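Putative polysaccharide binding proteins (DUF1812) (Bacteroides thetaiotaomicron VPI-5482, PDB 3GF8) is of uncharacterised function but belongs to the FimB/Mfa2 family and is probably an outer-membrane lipoprotein that takes part in the assembly or anchoring of fimbriae. Local coordinates at residues 243-248 and 265-270. Residues are numbered along the deposited sequence; the frame is centred on the assembly and turned at random.
With EDO (1,2-ethanediol), chain B.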
ATOM      1  N   ASP A 243      13.540   8.222  -0.694  1.00 31.09           N
ATOM      2  CA  ASP A 243      14.786   8.533  -1.366  1.00 32.24           C
ATOM      3  C   ASP A 243      15.750   7.351  -1.464  1.00 30.11           C
ATOM      4  O   ASP A 243      16.408   7.148  -2.480  1.00 29.85           O
ATOM      5  CB  ASP A 243      15.479   9.663  -0.650  1.00 32.69           C
ATOM      6  CG  ASP A 243      16.140  10.539  -1.580  1.00 39.80           C
ATOM      7  OD1 ASP A 243      15.395  11.245  -2.279  1.00 49.74           O
ATOM      8  OD2 ASP A 243      17.387  10.487  -1.654  1.00 61.17           O
ATOM      9  N   TYR A 244      15.837   6.581  -0.395  1.00 28.93           N
ATOM     10  CA  TYR A 244      16.636   5.359  -0.419  1.00 30.16           C
ATOM     11  C   TYR A 244      16.088   4.372  -1.437  1.00 31.15           C
ATOM     12  O   TYR A 244      16.853   3.704  -2.115  1.00 31.84           O
ATOM     13  CB  TYR A 244      16.715   4.735   0.981  1.00 30.28           C
ATOM     14  CG  TYR A 244      17.810   5.337   1.862  1.00 28.72           C
ATOM     15  CD1 TYR A 244      17.980   6.705   1.961  1.00 29.08           C
ATOM     16  CD2 TYR A 244      18.658   4.525   2.589  1.00 33.34           C
ATOM     17  CE1 TYR A 244      18.935   7.231   2.747  1.00 33.15           C
ATOM     18  CE2 TYR A 244      19.649   5.054   3.378  1.00 28.07           C
ATOM     19  CZ  TYR A 244      19.782   6.392   3.452  1.00 29.11           C
ATOM     20  OH  TYR A 244      20.753   6.918   4.243  1.00 25.56           O
ATOM     21  N   LEU A 245      14.762   4.276  -1.557  1.00 30.72           N
ATOM     22  CA  LEU A 245      14.193   3.373  -2.548  1.00 30.12           C
ATOM     23  C   LEU A 245      14.357   3.952  -3.962  1.00 29.88           C
ATOM     24  O   LEU A 245      14.606   3.208  -4.898  1.00 25.62           O
ATOM     25  CB  LEU A 245      12.727   3.046  -2.230  1.00 30.53           C
ATOM     26  CG  LEU A 245      12.525   2.149  -0.997  1.00 33.50           C
ATOM     27  CD1 LEU A 245      11.088   2.105  -0.642  1.00 22.34           C
ATOM     28  CD2 LEU A 245      13.040   0.765  -1.213  1.00 25.16           C
ATOM     29  N   ALA A 246      14.246   5.276  -4.107  1.00 29.53           N
ATOM     30  CA  ALA A 246      14.413   5.912  -5.420  1.00 31.79           C
ATOM     31  C   ALA A 246      15.833   5.715  -5.953  1.00 34.57           C
ATOM     32  O   ALA A 246      15.989   5.492  -7.140  1.00 38.48           O
ATOM     33  CB  ALA A 246      14.018   7.441  -5.385  1.00 29.70           C
HETATM   34  N   MSE A 247      16.855   5.775  -5.090  1.00 35.86           N
HETATM   35  CA  MSE A 247      18.267   5.562  -5.445  0.50 36.35           C
HETATM   36  C   MSE A 247      18.457   4.134  -6.014  1.00 35.56           C
HETATM   37  O   MSE A 247      19.457   3.833  -6.621  1.00 32.85           O
HETATM   38  CB  MSE A 247      19.218   5.742  -4.203  0.50 36.85           C
HETATM   39  CG  MSE A 247      19.387   7.198  -3.523  0.50 42.02           C
HETATM   40 SE   MSE A 247      20.333   7.258  -1.687  0.38 47.58          SE
HETATM   41  CE  MSE A 247      19.261   8.578  -0.727  0.50 20.33           C
ATOM     42  N   THR A 248      17.522   3.222  -5.767  1.00 35.51           N
ATOM     43  CA  THR A 248      17.783   1.848  -6.163  1.00 35.80           C
ATOM     44  C   THR A 248      17.428   1.698  -7.617  1.00 39.63           C
ATOM     45  O   THR A 248      17.041   2.673  -8.284  1.00 42.52           O
ATOM     46  CB  THR A 248      17.037   0.830  -5.301  1.00 36.25           C
ATOM     47  OG1 THR A 248      15.629   0.990  -5.474  1.00 34.26           O
ATOM     48  CG2 THR A 248      17.417   0.998  -3.823  1.00 28.99           C
ATOM     49  N   SER A 265       5.242  -4.461  -3.220  1.00 23.93           N
ATOM     50  CA  SER A 265       4.668  -4.202  -1.902  1.00 25.79           C
ATOM     51  C   SER A 265       5.314  -4.957  -0.755  1.00 26.53           C
ATOM     52  O   SER A 265       4.857  -4.851   0.392  1.00 23.57           O
ATOM     53  CB  SER A 265       3.143  -4.434  -1.934  1.00 28.35           C
ATOM     54  OG  SER A 265       2.546  -3.595  -2.906  1.00 21.82           O
ATOM     55  N   ASN A 266       6.344  -5.746  -1.048  1.00 25.96           N
ATOM     56  CA  ASN A 266       7.156  -6.334  -0.005  1.00 28.15           C
ATOM     57  C   ASN A 266       8.589  -5.929  -0.161  1.00 26.02           C
ATOM     58  O   ASN A 266       9.213  -6.236  -1.173  1.00 26.66           O
ATOM     59  CB  ASN A 266       7.096  -7.842  -0.055  1.00 30.77           C
ATOM     60  CG  ASN A 266       5.725  -8.348   0.122  1.00 36.87           C
ATOM     61  OD1 ASN A 266       5.044  -8.658  -0.848  1.00 45.58           O
ATOM     62  ND2 ASN A 266       5.275  -8.397   1.367  1.00 46.13           N
ATOM     63  N   TYR A 267       9.124  -5.295   0.872  1.00 24.13           N
ATOM     64  CA  TYR A 267      10.463  -4.760   0.838  1.00 24.05           C
ATOM     65  C   TYR A 267      11.236  -5.319   2.003  1.00 26.92           C
ATOM     66  O   TYR A 267      10.915  -5.048   3.150  1.00 30.85           O
ATOM     67  CB  TYR A 267      10.400  -3.252   0.953  1.00 23.99           C
ATOM     68  CG  TYR A 267       9.693  -2.547  -0.178  1.00 23.79           C
ATOM     69  CD1 TYR A 267       8.333  -2.386  -0.174  1.00 19.22           C
ATOM     70  CD2 TYR A 267      10.411  -2.001  -1.235  1.00 31.09           C
ATOM     71  CE1 TYR A 267       7.692  -1.725  -1.196  1.00 22.23           C
ATOM     72  CE2 TYR A 267       9.769  -1.335  -2.265  1.00 30.46           C
ATOM     73  CZ  TYR A 267       8.415  -1.211  -2.236  1.00 25.23           C
ATOM     74  OH  TYR A 267       7.780  -0.543  -3.243  1.00 27.29           O
ATOM     75  N   HIS A 268      12.239  -6.131   1.726  1.00 25.62           N
ATOM     76  CA  HIS A 268      13.102  -6.604   2.771  1.00 26.37           C
ATOM     77  C   HIS A 268      14.408  -5.878   2.620  1.00 26.10           C
ATOM     78  O   HIS A 268      15.148  -6.129   1.671  1.00 26.50           O
ATOM     79  CB  HIS A 268      13.339  -8.097   2.652  1.00 27.52           C
ATOM     80  CG  HIS A 268      14.197  -8.644   3.748  1.00 30.19           C
ATOM     81  ND1 HIS A 268      14.462  -9.985   3.886  1.00 39.23           N
ATOM     82  CD2 HIS A 268      14.832  -8.032   4.776  1.00 45.06           C
ATOM     83  CE1 HIS A 268      15.245 -10.178   4.933  1.00 41.16           C
ATOM     84  NE2 HIS A 268      15.487  -9.008   5.491  1.00 46.26           N
ATOM     85  N   ILE A 269      14.670  -4.979   3.561  1.00 27.16           N
ATOM     86  CA  ILE A 269      15.818  -4.105   3.542  1.00 26.01           C
ATOM     87  C   ILE A 269      16.698  -4.375   4.738  1.00 25.96           C
ATOM     88  O   ILE A 269      16.248  -4.261   5.894  1.00 24.94           O
ATOM     89  CB  ILE A 269      15.375  -2.635   3.563  1.00 29.05           C
ATOM     90  CG1 ILE A 269      14.281  -2.399   2.495  1.00 29.64           C
ATOM     91  CG2 ILE A 269      16.606  -1.712   3.430  1.00 28.10           C
ATOM     92  CD1 ILE A 269      13.931  -0.939   2.287  1.00 26.74           C
ATOM     93  N   ILE A 270      17.943  -4.767   4.473  1.00 27.56           N
ATOM     94  CA  ILE A 270      18.987  -4.736   5.481  1.00 27.66           C
ATOM     95  C   ILE A 270      19.800  -3.432   5.372  1.00 28.19           C
ATOM     96  O   ILE A 270      20.321  -3.114   4.305  1.00 27.18           O
ATOM     97  CB  ILE A 270      19.983  -5.884   5.359  1.00 30.84           C
ATOM     98  CG1 ILE A 270      19.289  -7.232   5.147  1.00 35.84           C
ATOM     99  CG2 ILE A 270      20.771  -5.977   6.631  1.00 26.95           C
ATOM    100  CD1 ILE A 270      18.320  -7.576   6.222  1.00 41.48           C
TER
HETATM  101  C1  EDO B   1       8.621  -8.541   3.318  1.00 60.27           C
HETATM  102  O1  EDO B   1       7.214  -8.729   3.072  1.00 67.41           O
HETATM  103  C2  EDO B   1       9.197  -9.820   3.922  1.00 62.22           C
HETATM  104  O2  EDO B   1      10.368 -10.277   3.220  1.00 59.01           O
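Leu245, on the short helix 241-246, packs against Tyr267 and Ile269 of strand 266-273 in a helix-on-sheet contact, consistent with the transthyretin-like fold of the fimbrillin superfamily. The two segments bury 111 Å² together, and the touching atoms are all apolar carbons. Tyr267 and Ile269, two residues apart on an extended strand, face the helix together, and CD2 of Leu245 bridges the Tyr267 ring and the end of Ile269. This branch does most of the touching, 3.8 Å from Tyr267 CD2 and 4.0 Å from Ile269 CD1, while Leu245 CD1 stands 4.0 Å from Tyr267 CE2; both methyls lie near the CD2-CE2 bond of the ring, which Leu245 CD2 approaches obliquely. The extended Ile269 chain (chi2 -171°) carries CD1 out to the leucine. Leu261 of helix 257-263 touches both Leu245 and Tyr267, and Val284 of the adjoining strand 279-284 also meets Leu245.

The reverse side of the strand is looser and more polar. Asn266 and His268 are exposed, and a 1,2-ethanediol, probably from the crystallisation liquor, lies beside them: Asn266 ND2 donates to its O1 at 2.6 Å with a bent N-H...O angle of 141°, whereas His268 CB comes no nearer than 3.7 Å to O2. Just after the helical residues, Leu245 O accepts from Thr248 N at 3.0 Å and, on a lone pair in the carbonyl plane, from Thr248 OG1, a short 2.5 Å bond with a C=O...OG1 angle of 143°.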